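Local coordinates for protein EpsJ (PDB 2RET) that probably acts as a minor pseudopilin of the type II secretion system, pairing with the pseudopilin EpsI in the pseudopilus, at residues P146-V151 against T164-E169; K64-A69 against L125-Y130; D29-Q34 against F68-W73; K50-A55 against N137-E142. All blocks are in the same frame, centred on the assembly; numbering follows the deposited sequence.

Contact 1. Residues P146-V151 against T164-E169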
loop_
_atom_site.group_PDB
_atom_site.type_symbol
_atom_site.label_atom_id
_atom_site.label_comp_id
_atom_site.label_asym_id
_atom_site.label_seq_id
_atom_site.Cartn_x
_atom_site.Cartn_y
_atom_site.Cartn_z
ATOM N N PRO B 146 -2.046 21.862 2.490
ATOM C CA PRO B 146 -0.821 22.514 2.019
ATOM C C PRO B 146 0.315 21.491 1.909
ATOM O O PRO B 146 0.339 20.534 2.681
ATOM C CB PRO B 146 -0.525 23.544 3.129
ATOM C CG PRO B 146 -1.104 22.903 4.344
ATOM C CD PRO B 146 -2.389 22.282 3.854
ATOM N N ALA B 147 1.236 21.679 0.963
ATOM C CA ALA B 147 2.363 20.750 0.776
ATOM C C ALA B 147 3.231 20.624 2.070
ATOM O O ALA B 147 3.829 19.583 2.332
ATOM C CB ALA B 147 3.237 21.207 -0.458
ATOM N N ALA B 148 3.270 21.700 2.853
ATOM C CA ALA B 148 4.038 21.787 4.102
ATOM C C ALA B 148 3.382 22.767 5.091
ATOM O O ALA B 148 2.629 23.656 4.717
ATOM C CB ALA B 148 5.479 22.204 3.829
ATOM N N ILE B 149 3.679 22.553 6.363
ATOM C CA ILE B 149 3.170 23.329 7.474
ATOM C C ILE B 149 4.380 23.610 8.383
ATOM O O ILE B 149 5.173 22.737 8.635
ATOM C CB ILE B 149 2.041 22.513 8.223
ATOM C CG1 ILE B 149 0.827 22.345 7.299
ATOM C CG2 ILE B 149 1.497 23.226 9.455
ATOM C CD1 ILE B 149 0.065 21.033 7.525
ATOM N N SER B 150 4.500 24.841 8.849
ATOM C CA SER B 150 5.543 25.274 9.777
ATOM C C SER B 150 4.805 25.664 11.052
ATOM O O SER B 150 3.944 26.528 11.036
ATOM C CB SER B 150 6.326 26.503 9.234
ATOM O OG SER B 150 7.329 26.959 10.170
ATOM N N VAL B 151 5.150 24.987 12.134
ATOM C CA VAL B 151 4.603 25.235 13.444
ATOM C C VAL B 151 5.680 25.937 14.257
ATOM O O VAL B 151 6.734 25.379 14.492
ATOM C CB VAL B 151 4.136 23.911 14.104
ATOM C CG1 VAL B 151 3.544 24.201 15.521
ATOM C CG2 VAL B 151 3.096 23.234 13.186
ATOM N N THR B 164 8.921 22.277 10.630
ATOM C CA THR B 164 8.304 22.147 9.328
ATOM C C THR B 164 7.977 20.700 9.032
ATOM O O THR B 164 8.852 19.850 9.118
ATOM C CB THR B 164 9.298 22.606 8.219
ATOM O OG1 THR B 164 9.649 23.980 8.451
ATOM C CG2 THR B 164 8.666 22.458 6.824
ATOM N N TYR B 165 6.751 20.442 8.606
ATOM C CA TYR B 165 6.259 19.096 8.380
ATOM C C TYR B 165 5.615 19.011 7.007
ATOM O O TYR B 165 4.915 19.948 6.602
ATOM C CB TYR B 165 5.184 18.760 9.414
ATOM C CG TYR B 165 5.565 18.934 10.851
ATOM C CD1 TYR B 165 6.234 17.920 11.537
ATOM C CD2 TYR B 165 5.212 20.082 11.549
ATOM C CE1 TYR B 165 6.587 18.065 12.860
ATOM C CE2 TYR B 165 5.548 20.244 12.867
ATOM C CZ TYR B 165 6.214 19.219 13.531
ATOM O OH TYR B 165 6.529 19.348 14.853
ATOM N N LEU B 166 5.859 17.911 6.285
ATOM C CA LEU B 166 5.234 17.706 4.970
ATOM C C LEU B 166 3.950 16.925 5.123
ATOM O O LEU B 166 3.830 16.146 6.027
ATOM C CB LEU B 166 6.160 16.980 4.007
ATOM C CG LEU B 166 7.532 17.610 3.735
ATOM C CD1 LEU B 166 8.157 16.927 2.511
ATOM C CD2 LEU B 166 7.481 19.096 3.551
ATOM N N THR B 167 2.968 17.192 4.270
ATOM C CA THR B 167 1.676 16.536 4.336
ATOM C C THR B 167 1.571 15.507 3.254
ATOM O O THR B 167 2.376 15.494 2.316
ATOM C CB THR B 167 0.504 17.516 4.121
ATOM O OG1 THR B 167 0.643 18.140 2.840
ATOM C CG2 THR B 167 0.410 18.535 5.267
ATOM N N PRO B 168 0.587 14.605 3.377
ATOM C CA PRO B 168 0.367 13.662 2.261
ATOM C C PRO B 168 -0.260 14.317 1.021
ATOM O O PRO B 168 -1.063 15.260 1.132
ATOM C CB PRO B 168 -0.558 12.613 2.855
ATOM C CG PRO B 168 -1.306 13.338 3.947
ATOM C CD PRO B 168 -0.303 14.332 4.523
ATOM N N GLU B 169 0.118 13.800 -0.148
ATOM C CA GLU B 169 -0.422 14.292 -1.415
ATOM C C GLU B 169 -1.808 13.714 -1.629
ATOM O O GLU B 169 -2.095 12.587 -1.196
ATOM C CB GLU B 169 0.512 13.972 -2.589
ATOM C CG GLU B 169 1.910 14.578 -2.394
ATOM C CD GLU B 169 2.630 14.864 -3.714
ATOM O OE1 GLU B 169 2.146 15.751 -4.466
ATOM O OE2 GLU B 169 3.672 14.209 -3.992
HETATM O O HOH W 1 3.998 17.412 0.837
#
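Val151 meets the Tyr165 ring at its edge, near the ring plane, with CG2 3.9 Å from Tyr165 CE2. The same ring also meets Phe32 of the N-terminal helix, their planes about 20° apart, and has a cation-pi contact with Arg163. Val151 and Tyr165 thus pack on helix 10-32, while Ile149, on the same side of the sheet as Tyr165, packs on Ile35 just beyond it. Strands 148-155 and 159-166 form an antiparallel beta hairpin, and Ile149 and Tyr165 are its hydrogen-bonded pair here. Ile149 N donates to Tyr165 O at 2.9 Å, and Tyr165 N returns a bond to Ile149 O at 2.8 Å. On the other side of the sheet Ala148 CB touches Leu166 CD2 at 3.7 Å. Leu166 and Thr164 also pack on residues of the EpsI chain.

The pairing goes on past the strand end of Leu166. Thr167 N bonds to Ala147 O at 3.2 Å. A water donates to that same Ala147 O and to Thr167 O. Thr167 OG1 stands between its backbone N and carbonyl carbon (chi1 59°), which turns the hydroxyl to Pro146 O. This hydrogen bond is modelled as very short, so its exact length is doubtful. The Thr167 and Ile149 side chains cross at about a right angle, with Thr167 CG2 3.4 Å from Ile149 CD1, a tight contact.

Backbone bonds set the pairing of the strands, and the side chains then divide between the two faces. Ala147 O, with a backbone N-H and a water, is well supplied with donors.

Contact 2. Residues K64-A69 against L125-Y130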
loop_
_atom_site.group_PDB
_atom_site.type_symbol
_atom_site.label_atom_id
_atom_site.label_comp_id
_atom_site.label_asym_id
_atom_site.label_seq_id
_atom_site.Cartn_x
_atom_site.Cartn_y
_atom_site.Cartn_z
ATOM N N LYS B 64 -3.958 31.731 19.217
ATOM C CA LYS B 64 -4.306 30.898 18.071
ATOM C C LYS B 64 -4.565 29.496 18.490
ATOM O O LYS B 64 -3.993 29.033 19.477
ATOM C CB LYS B 64 -3.201 30.913 17.032
ATOM C CG LYS B 64 -3.251 32.147 16.194
ATOM C CD LYS B 64 -4.468 32.133 15.274
ATOM C CE LYS B 64 -4.319 33.186 14.203
ATOM N NZ LYS B 64 -3.627 34.372 14.729
ATOM N N GLY B 65 -5.457 28.845 17.759
ATOM C CA GLY B 65 -5.589 27.387 17.825
ATOM C C GLY B 65 -5.667 26.701 16.483
ATOM O O GLY B 65 -6.068 27.301 15.511
ATOM N N ILE B 66 -5.301 25.412 16.459
ATOM C CA ILE B 66 -5.299 24.588 15.230
ATOM C C ILE B 66 -6.016 23.268 15.524
ATOM O O ILE B 66 -5.996 22.760 16.650
ATOM C CB ILE B 66 -3.838 24.391 14.625
ATOM C CG1 ILE B 66 -3.873 23.855 13.197
ATOM C CG2 ILE B 66 -2.965 23.514 15.482
ATOM C CD1 ILE B 66 -2.555 24.001 12.443
HETATM N N MSE B 67 -6.708 22.744 14.510
HETATM C CA MSE B 67 -7.378 21.469 14.624
HETATM C C MSE B 67 -7.369 20.788 13.290
HETATM O O MSE B 67 -7.618 21.426 12.267
HETATM C CB MSE B 67 -8.819 21.617 15.142
HETATM C CG MSE B 67 -9.449 20.250 15.550
HETATM SE SE MSE B 67 -11.310 20.375 16.154
HETATM C CE MSE B 67 -12.238 20.953 14.513
ATOM N N PHE B 68 -7.141 19.475 13.331
ATOM C CA PHE B 68 -7.062 18.642 12.136
ATOM C C PHE B 68 -7.291 17.136 12.424
ATOM O O PHE B 68 -7.171 16.666 13.562
ATOM C CB PHE B 68 -5.713 18.876 11.407
ATOM C CG PHE B 68 -4.481 18.672 12.277
ATOM C CD1 PHE B 68 -3.870 19.754 12.916
ATOM C CD2 PHE B 68 -3.910 17.408 12.429
ATOM C CE1 PHE B 68 -2.733 19.578 13.701
ATOM C CE2 PHE B 68 -2.776 17.217 13.202
ATOM C CZ PHE B 68 -2.184 18.281 13.842
ATOM N N ALA B 69 -7.628 16.388 11.373
ATOM C CA ALA B 69 -7.715 14.909 11.437
ATOM C C ALA B 69 -6.321 14.330 11.318
ATOM O O ALA B 69 -5.484 14.882 10.651
ATOM C CB ALA B 69 -8.634 14.392 10.322
ATOM N N LEU B 125 1.547 30.437 19.701
ATOM C CA LEU B 125 1.481 29.446 18.680
ATOM C C LEU B 125 1.230 30.179 17.360
ATOM O O LEU B 125 0.261 30.872 17.237
ATOM C CB LEU B 125 0.315 28.475 18.979
ATOM C CG LEU B 125 -0.061 27.458 17.885
ATOM C CD1 LEU B 125 1.096 26.515 17.627
ATOM C CD2 LEU B 125 -1.364 26.685 18.211
ATOM N N ASN B 126 2.118 30.008 16.393
ATOM C CA ASN B 126 1.900 30.473 15.033
ATOM C C ASN B 126 2.166 29.388 13.970
ATOM O O ASN B 126 3.161 28.702 14.009
ATOM C CB ASN B 126 2.778 31.672 14.728
ATOM C CG ASN B 126 2.361 32.380 13.443
ATOM O OD1 ASN B 126 1.181 32.721 13.236
ATOM N ND2 ASN B 126 3.325 32.585 12.565
ATOM N N VAL B 127 1.277 29.291 13.002
ATOM C CA VAL B 127 1.348 28.279 11.960
ATOM C C VAL B 127 1.245 28.949 10.607
ATOM O O VAL B 127 0.444 29.867 10.421
ATOM C CB VAL B 127 0.257 27.197 12.122
ATOM C CG1 VAL B 127 0.364 26.159 10.985
ATOM C CG2 VAL B 127 0.397 26.442 13.496
ATOM N N ARG B 128 2.096 28.501 9.680
ATOM C CA ARG B 128 2.121 28.976 8.308
ATOM C C ARG B 128 2.037 27.799 7.369
ATOM O O ARG B 128 2.442 26.706 7.691
ATOM C CB ARG B 128 3.363 29.775 8.043
ATOM C CG ARG B 128 3.348 31.120 8.721
ATOM C CD ARG B 128 4.744 31.592 8.985
ATOM N NE ARG B 128 5.243 32.362 7.866
ATOM C CZ ARG B 128 6.359 32.127 7.177
ATOM N NH1 ARG B 128 7.177 31.102 7.458
ATOM N NH2 ARG B 128 6.658 32.944 6.170
ATOM N N PHE B 129 1.479 28.049 6.196
ATOM C CA PHE B 129 1.108 27.024 5.268
ATOM C C PHE B 129 1.776 27.341 3.953
ATOM O O PHE B 129 1.693 28.477 3.452
ATOM C CB PHE B 129 -0.413 27.024 5.122
ATOM C CG PHE B 129 -1.139 26.995 6.436
ATOM C CD1 PHE B 129 -1.570 28.175 7.031
ATOM C CD2 PHE B 129 -1.354 25.793 7.094
ATOM C CE1 PHE B 129 -2.237 28.164 8.242
ATOM C CE2 PHE B 129 -2.014 25.760 8.321
ATOM C CZ PHE B 129 -2.476 26.949 8.888
ATOM N N TYR B 130 2.462 26.351 3.420
ATOM C CA TYR B 130 3.087 26.455 2.134
ATOM C C TYR B 130 2.120 26.073 1.034
ATOM O O TYR B 130 1.712 24.902 0.925
ATOM C CB TYR B 130 4.342 25.583 2.037
ATOM C CG TYR B 130 5.184 25.922 0.821
ATOM C CD1 TYR B 130 5.770 27.177 0.688
ATOM C CD2 TYR B 130 5.393 25.005 -0.188
ATOM C CE1 TYR B 130 6.540 27.499 -0.406
ATOM C CE2 TYR B 130 6.164 25.329 -1.298
ATOM C CZ TYR B 130 6.730 26.574 -1.397
ATOM O OH TYR B 130 7.483 26.907 -2.484
#
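Ile66 reaches across to Val127 between two strands that share no hydrogen bond. From CB its side chain branches. CG2 stands between the backbone N and the carbonyl carbon and comes to 4.5 Å from Leu125 CD2, a loose contact. CG1 lies anti to the backbone N (chi1 -166°), and the extended second torsion carries the chain on to CD1. There Ile66 CD1 meets both methyls of Val127, with CG1 at 3.9 Å and CG2 at 4.0 Å. The two side chains cross at about a right angle.

Leu125 CD2 also lies 3.7 Å from Lys64 O and near the CA of Gly65. Lys64 CB rests 3.5 Å from Leu125 O. The rest of the lysine leads away, and its NZ makes a salt bridge to Asp56. The strands belong to different sheets, which come nearest at this end, with Lys64 CA and Leu125 CA 6.0 Å apart. The strand axes approach to 6.8 Å at an angle of 53°. Trp54 touches Lys64, Ile66 and Val127 from the neighbouring strand.

The contact is apolar at its centre, and the lysine charge is paired at the margin. With no hydrogen bond between the segments, the approach of the two sheets here rests on buried apolar contact.

Contact 3. Residues D29-Q34 against F68-W73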
loop_
_atom_site.group_PDB
_atom_site.type_symbol
_atom_site.label_atom_id
_atom_site.label_comp_id
_atom_site.label_asym_id
_atom_site.label_seq_id
_atom_site.Cartn_x
_atom_site.Cartn_y
_atom_site.Cartn_z
ATOM N N ASP B 29 5.538 15.810 16.565
ATOM C CA ASP B 29 6.027 15.039 15.422
ATOM C C ASP B 29 5.008 13.979 15.092
ATOM O O ASP B 29 4.690 13.758 13.915
ATOM C CB ASP B 29 7.380 14.357 15.709
ATOM C CG ASP B 29 8.580 15.088 15.098
ATOM O OD1 ASP B 29 8.426 15.828 14.135
ATOM O OD2 ASP B 29 9.731 14.854 15.524
ATOM N N SER B 30 4.492 13.324 16.124
ATOM C CA SER B 30 3.541 12.237 15.910
ATOM C C SER B 30 2.285 12.751 15.206
ATOM O O SER B 30 1.742 12.053 14.354
ATOM C CB SER B 30 3.184 11.510 17.221
ATOM O OG SER B 30 2.292 12.269 18.071
ATOM N N ASP B 31 1.846 13.960 15.562
ATOM C CA ASP B 31 0.585 14.525 15.072
ATOM C C ASP B 31 0.735 15.181 13.697
ATOM O O ASP B 31 0.025 14.854 12.765
ATOM C CB ASP B 31 0.015 15.564 16.047
ATOM C CG ASP B 31 -0.575 14.960 17.302
ATOM O OD1 ASP B 31 -1.030 13.792 17.302
ATOM O OD2 ASP B 31 -0.617 15.692 18.325
ATOM N N PHE B 32 1.650 16.125 13.598
ATOM C CA PHE B 32 1.797 16.909 12.403
ATOM C C PHE B 32 2.395 16.142 11.217
ATOM O O PHE B 32 2.195 16.545 10.049
ATOM C CB PHE B 32 2.590 18.170 12.694
ATOM C CG PHE B 32 1.835 19.183 13.472
ATOM C CD1 PHE B 32 0.942 20.015 12.844
ATOM C CD2 PHE B 32 2.053 19.341 14.831
ATOM C CE1 PHE B 32 0.240 20.966 13.563
ATOM C CE2 PHE B 32 1.325 20.264 15.561
ATOM C CZ PHE B 32 0.417 21.087 14.920
ATOM N N ARG B 33 3.124 15.065 11.484
ATOM C CA ARG B 33 3.590 14.216 10.403
ATOM C C ARG B 33 2.516 13.223 9.891
ATOM O O ARG B 33 2.711 12.602 8.843
ATOM C CB ARG B 33 4.856 13.457 10.803
ATOM C CG ARG B 33 6.089 14.311 10.973
ATOM C CD ARG B 33 7.163 13.413 11.492
ATOM N NE ARG B 33 8.457 14.004 11.815
ATOM C CZ ARG B 33 9.481 14.127 10.969
ATOM N NH1 ARG B 33 9.394 13.754 9.704
ATOM N NH2 ARG B 33 10.626 14.621 11.415
ATOM N N GLN B 34 1.421 13.068 10.628
ATOM C CA GLN B 34 0.381 12.111 10.297
ATOM C C GLN B 34 -0.974 12.789 10.039
ATOM O O GLN B 34 -2.040 12.197 10.267
ATOM C CB GLN B 34 0.291 11.041 11.399
ATOM C CG GLN B 34 1.632 10.287 11.555
ATOM C CD GLN B 34 1.453 8.875 11.930
ATOM O OE1 GLN B 34 1.539 7.954 11.092
ATOM N NE2 GLN B 34 1.193 8.661 13.197
ATOM N N PHE B 68 -7.141 19.475 13.331
ATOM C CA PHE B 68 -7.062 18.642 12.136
ATOM C C PHE B 68 -7.291 17.136 12.424
ATOM O O PHE B 68 -7.171 16.666 13.562
ATOM C CB PHE B 68 -5.713 18.876 11.407
ATOM C CG PHE B 68 -4.481 18.672 12.277
ATOM C CD1 PHE B 68 -3.870 19.754 12.916
ATOM C CD2 PHE B 68 -3.910 17.408 12.429
ATOM C CE1 PHE B 68 -2.733 19.578 13.701
ATOM C CE2 PHE B 68 -2.776 17.217 13.202
ATOM C CZ PHE B 68 -2.184 18.281 13.842
ATOM N N ALA B 69 -7.628 16.388 11.373
ATOM C CA ALA B 69 -7.715 14.909 11.437
ATOM C C ALA B 69 -6.321 14.330 11.318
ATOM O O ALA B 69 -5.484 14.882 10.651
ATOM C CB ALA B 69 -8.634 14.392 10.322
ATOM N N ARG B 70 -6.028 13.232 12.006
ATOM C CA ARG B 70 -4.764 12.580 11.807
ATOM C C ARG B 70 -4.927 11.055 11.724
ATOM O O ARG B 70 -5.902 10.511 12.280
ATOM C CB ARG B 70 -3.749 13.003 12.899
ATOM C CG ARG B 70 -4.088 12.617 14.330
ATOM C CD ARG B 70 -2.839 12.447 15.162
ATOM N NE ARG B 70 -2.182 11.213 14.847
ATOM C CZ ARG B 70 -1.311 10.547 15.616
ATOM N NH1 ARG B 70 -0.881 10.988 16.791
ATOM N NH2 ARG B 70 -0.824 9.418 15.160
ATOM N N LEU B 71 -3.997 10.391 11.017
ATOM C CA LEU B 71 -3.864 8.936 11.087
ATOM C C LEU B 71 -3.516 8.545 12.523
ATOM O O LEU B 71 -2.458 8.891 13.023
ATOM C CB LEU B 71 -2.805 8.377 10.086
ATOM C CG LEU B 71 -2.596 6.836 10.126
ATOM C CD1 LEU B 71 -3.900 5.996 9.969
ATOM C CD2 LEU B 71 -1.541 6.351 9.090
ATOM N N GLY B 72 -4.436 7.883 13.206
ATOM C CA GLY B 72 -4.194 7.377 14.557
ATOM C C GLY B 72 -3.433 6.060 14.568
ATOM O O GLY B 72 -2.468 5.904 15.309
ATOM N N TRP B 73 -3.844 5.129 13.714
ATOM C CA TRP B 73 -3.183 3.820 13.541
ATOM C C TRP B 73 -3.748 3.024 12.327
ATOM O O TRP B 73 -4.821 3.336 11.829
ATOM C CB TRP B 73 -3.312 2.950 14.806
ATOM C CG TRP B 73 -4.710 2.769 15.324
ATOM C CD1 TRP B 73 -5.612 1.838 14.923
ATOM C CD2 TRP B 73 -5.339 3.501 16.387
ATOM N NE1 TRP B 73 -6.777 1.958 15.633
ATOM C CE2 TRP B 73 -6.645 2.982 16.534
ATOM C CE3 TRP B 73 -4.928 4.557 17.222
ATOM C CZ2 TRP B 73 -7.554 3.473 17.471
ATOM C CZ3 TRP B 73 -5.843 5.060 18.161
ATOM C CH2 TRP B 73 -7.147 4.500 18.277
#
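Asp31 OD1 is held by two arginines. Across the contact Arg70 NH1 makes a salt bridge to it at 2.9 Å, nearly along the C-O axis, and outside the contact Arg99 makes another. The carboxylate and guanidinium planes of Asp31 and Arg70 are 67° apart. Asp31 OD2 bonds to the hydroxyl of Tyr90. These links would probably keep Asp31 ionised.

Leu71 O helps to hold the guanidinium in place. Arg70 takes this one oxygen side-on and nearly in its own plane, with NE at 3.0 Å and NH2 at 2.7 Å. The bend of Arg70 at chi3 (-75°) folds the group back toward its own strand. Ser30 O sits over the centre of one guanidinium face.

The backbone adds a direct bond, Leu71 N to Gln34 O at 2.8 Å. Beside the polar group, Phe68 CZ lies over one face of the Phe32 ring, offset toward the rim. This ring pair is oblique, with the centroids 4.9 Å apart and the planes at 49°.

The contact joins the C-terminal part of helix 10-32 and the residues after it to strand 64-74. A long N-terminal helix laid on an antiparallel sheet is typical of the type IV pilin fold.

Contact 4. Residues K50-A55 against N137-E142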
loop_
_atom_site.group_PDB
_atom_site.type_symbol
_atom_site.label_atom_id
_atom_site.label_comp_id
_atom_site.label_asym_id
_atom_site.label_seq_id
_atom_site.Cartn_x
_atom_site.Cartn_y
_atom_site.Cartn_z
ATOM N N LYS B 50 -13.924 21.609 7.430
ATOM C CA LYS B 50 -12.608 22.045 6.942
ATOM C C LYS B 50 -11.586 20.914 7.066
ATOM O O LYS B 50 -11.679 20.056 7.936
ATOM C CB LYS B 50 -12.080 23.261 7.717
ATOM C CG LYS B 50 -12.824 24.579 7.539
ATOM C CD LYS B 50 -12.137 25.686 8.343
ATOM C CE LYS B 50 -12.980 26.943 8.455
ATOM N NZ LYS B 50 -14.265 26.792 9.243
ATOM N N LEU B 51 -10.602 20.950 6.175
ATOM C CA LEU B 51 -9.392 20.136 6.291
ATOM C C LEU B 51 -8.497 20.563 7.497
ATOM O O LEU B 51 -8.123 19.728 8.307
ATOM C CB LEU B 51 -8.611 20.185 4.983
ATOM C CG LEU B 51 -8.991 19.113 3.973
ATOM C CD1 LEU B 51 -8.213 19.368 2.677
ATOM C CD2 LEU B 51 -8.756 17.675 4.526
ATOM N N LEU B 52 -8.170 21.853 7.584
ATOM C CA LEU B 52 -7.360 22.438 8.680
ATOM C C LEU B 52 -8.115 23.631 9.269
ATOM O O LEU B 52 -8.532 24.518 8.539
ATOM C CB LEU B 52 -5.982 22.952 8.229
ATOM C CG LEU B 52 -4.861 22.002 7.761
ATOM C CD1 LEU B 52 -3.905 22.743 6.804
ATOM C CD2 LEU B 52 -4.087 21.414 8.912
ATOM N N HIS B 53 -8.278 23.627 10.587
ATOM C CA HIS B 53 -8.939 24.698 11.292
ATOM C C HIS B 53 -7.828 25.481 11.989
ATOM O O HIS B 53 -6.985 24.915 12.648
ATOM C CB HIS B 53 -9.954 24.160 12.327
ATOM C CG HIS B 53 -10.930 23.168 11.774
ATOM N ND1 HIS B 53 -12.230 23.498 11.435
ATOM C CD2 HIS B 53 -10.792 21.850 11.502
ATOM C CE1 HIS B 53 -12.845 22.421 10.990
ATOM N NE2 HIS B 53 -11.993 21.408 11.023
ATOM N N TRP B 54 -7.862 26.786 11.815
ATOM C CA TRP B 54 -6.779 27.675 12.227
ATOM C C TRP B 54 -7.369 29.068 12.460
ATOM O O TRP B 54 -7.719 29.764 11.517
ATOM C CB TRP B 54 -5.665 27.739 11.177
ATOM C CG TRP B 54 -4.599 28.788 11.478
ATOM C CD1 TRP B 54 -4.289 29.899 10.714
ATOM C CD2 TRP B 54 -3.705 28.816 12.587
ATOM N NE1 TRP B 54 -3.264 30.607 11.298
ATOM C CE2 TRP B 54 -2.889 29.964 12.447
ATOM C CE3 TRP B 54 -3.522 27.998 13.699
ATOM C CZ2 TRP B 54 -1.929 30.305 13.373
ATOM C CZ3 TRP B 54 -2.555 28.317 14.603
ATOM C CH2 TRP B 54 -1.760 29.460 14.443
ATOM N N ALA B 55 -7.521 29.445 13.722
ATOM C CA ALA B 55 -8.172 30.734 14.042
ATOM C C ALA B 55 -7.841 31.162 15.435
ATOM O O ALA B 55 -7.516 30.339 16.280
ATOM C CB ALA B 55 -9.698 30.648 13.868
ATOM N N ASN B 137 -0.720 32.672 5.848
ATOM C CA ASN B 137 -1.126 32.687 7.252
ATOM C C ASN B 137 -2.517 32.067 7.491
ATOM O O ASN B 137 -3.036 32.064 8.599
ATOM C CB ASN B 137 -1.019 34.130 7.796
ATOM C CG ASN B 137 0.400 34.748 7.565
ATOM O OD1 ASN B 137 1.418 34.028 7.542
ATOM N ND2 ASN B 137 0.462 36.087 7.398
ATOM N N GLU B 138 -3.119 31.519 6.453
ATOM C CA GLU B 138 -4.376 30.825 6.630
ATOM C C GLU B 138 -4.476 29.746 5.573
ATOM O O GLU B 138 -3.765 29.776 4.580
ATOM C CB GLU B 138 -5.528 31.811 6.504
ATOM C CG GLU B 138 -5.905 32.078 5.083
ATOM C CD GLU B 138 -6.522 33.425 4.892
ATOM O OE1 GLU B 138 -5.785 34.429 5.008
ATOM O OE2 GLU B 138 -7.736 33.488 4.610
ATOM N N TRP B 139 -5.389 28.814 5.771
ATOM C CA TRP B 139 -5.609 27.765 4.781
ATOM C C TRP B 139 -7.098 27.571 4.527
ATOM O O TRP B 139 -7.823 27.017 5.357
ATOM C CB TRP B 139 -4.977 26.452 5.216
ATOM C CG TRP B 139 -4.897 25.539 4.053
ATOM C CD1 TRP B 139 -5.722 24.484 3.766
ATOM C CD2 TRP B 139 -4.005 25.664 2.950
ATOM N NE1 TRP B 139 -5.376 23.927 2.568
ATOM C CE2 TRP B 139 -4.317 24.620 2.042
ATOM C CE3 TRP B 139 -2.970 26.547 2.639
ATOM C CZ2 TRP B 139 -3.625 24.438 0.855
ATOM C CZ3 TRP B 139 -2.267 26.343 1.472
ATOM C CH2 TRP B 139 -2.604 25.306 0.585
ATOM N N SER B 140 -7.556 28.028 3.375
ATOM C CA SER B 140 -8.977 27.989 3.101
ATOM C C SER B 140 -9.304 27.066 1.929
ATOM O O SER B 140 -10.441 26.975 1.518
ATOM C CB SER B 140 -9.524 29.404 2.912
ATOM O OG SER B 140 -8.712 30.163 2.040
ATOM N N ASN B 141 -8.304 26.365 1.422
ATOM C CA ASN B 141 -8.513 25.353 0.405
ATOM C C ASN B 141 -9.010 24.084 1.097
ATOM O O ASN B 141 -8.286 23.452 1.865
ATOM C CB ASN B 141 -7.201 25.096 -0.338
ATOM C CG ASN B 141 -7.366 24.195 -1.524
ATOM O OD1 ASN B 141 -8.334 23.453 -1.631
ATOM N ND2 ASN B 141 -6.417 24.245 -2.423
ATOM N N GLU B 142 -10.268 23.735 0.860
ATOM C CA GLU B 142 -10.901 22.606 1.556
ATOM C C GLU B 142 -10.716 21.290 0.792
ATOM O O GLU B 142 -11.064 20.202 1.313
ATOM C CB GLU B 142 -12.399 22.905 1.817
ATOM C CG GLU B 142 -12.693 23.397 3.257
ATOM C CD GLU B 142 -12.828 24.935 3.395
ATOM O OE1 GLU B 142 -13.944 25.456 3.140
ATOM O OE2 GLU B 142 -11.837 25.610 3.799
HETATM O O HOH W 2 -8.766 23.834 5.372
HETATM O O HOH W 3 -7.343 29.494 8.103
#
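The loop between strands 135-136 and 148-155 folds over strand 49-56, and water bridges much of the gap between their backbones. One water accepts from Leu52 N at 3.0 Å and donates weakly to Trp139 O. A second accepts from Trp139 N at 3.1 Å and gives a weak bond to Trp54 O.

The direct polar link is slight. Trp54 NE1 makes a weak hydrogen bond to Asn137 O at 3.1 Å, bent to 122° at the hydrogen, with the oxygen near the indole plane at the ring edge. Trp54 CG lies anti to the backbone N (chi1 173°), which sends the indole across to the loop.

Leu52 CD1 touches Trp139 CD1 at 3.9 Å, and the two side chains cross at a slant. Trp139 NE1 is bonded to Thr144 O within the loop. Leu51 CD1 lies 3.3 Å from Glu142 O, which also accepts from Gln39 NE2. Glu142 CG packs on Lys50 CA at 3.9 Å, while their charged atoms, Lys50 NZ and Glu142 OE2, stay 6.1 Å apart.

Inward of the loop, Leu52 packs on Phe129, and the Trp54 ring meets Phe129 edge-to-face, so strand 49-56 touches strand 122-130 of the other sheet. Backbone hydrogen bonds of His53 with Met67 and Ala55 with Gly65 place it beside strand 64-74 in its own.

In the fold
Contact 2 lies in the apolar core between the two sheets, its centre about 6 Å from the centre of the chain, and the other three lie round it. Its strand 122-130 pairs with strand 148-155 of contact 1, and Ile149 CG2 packs 3.5 Å from Val127 CG1. Contacts 2 and 3 share Phe68 and Ala69. Contact 4 joins contact 2 through neighbouring strands, where Met67 O lies 2.8 Å from His53 N. Contacts 3 and 4 have centres about 16 Å apart, yet Phe68 CB lies 3.9 Å from Leu52 CD2. Pro146 of contact 1 packs on Leu52 and Trp139 of contact 4. Contacts 1 and 3 both touch EpsI and the second EpsJ subunit.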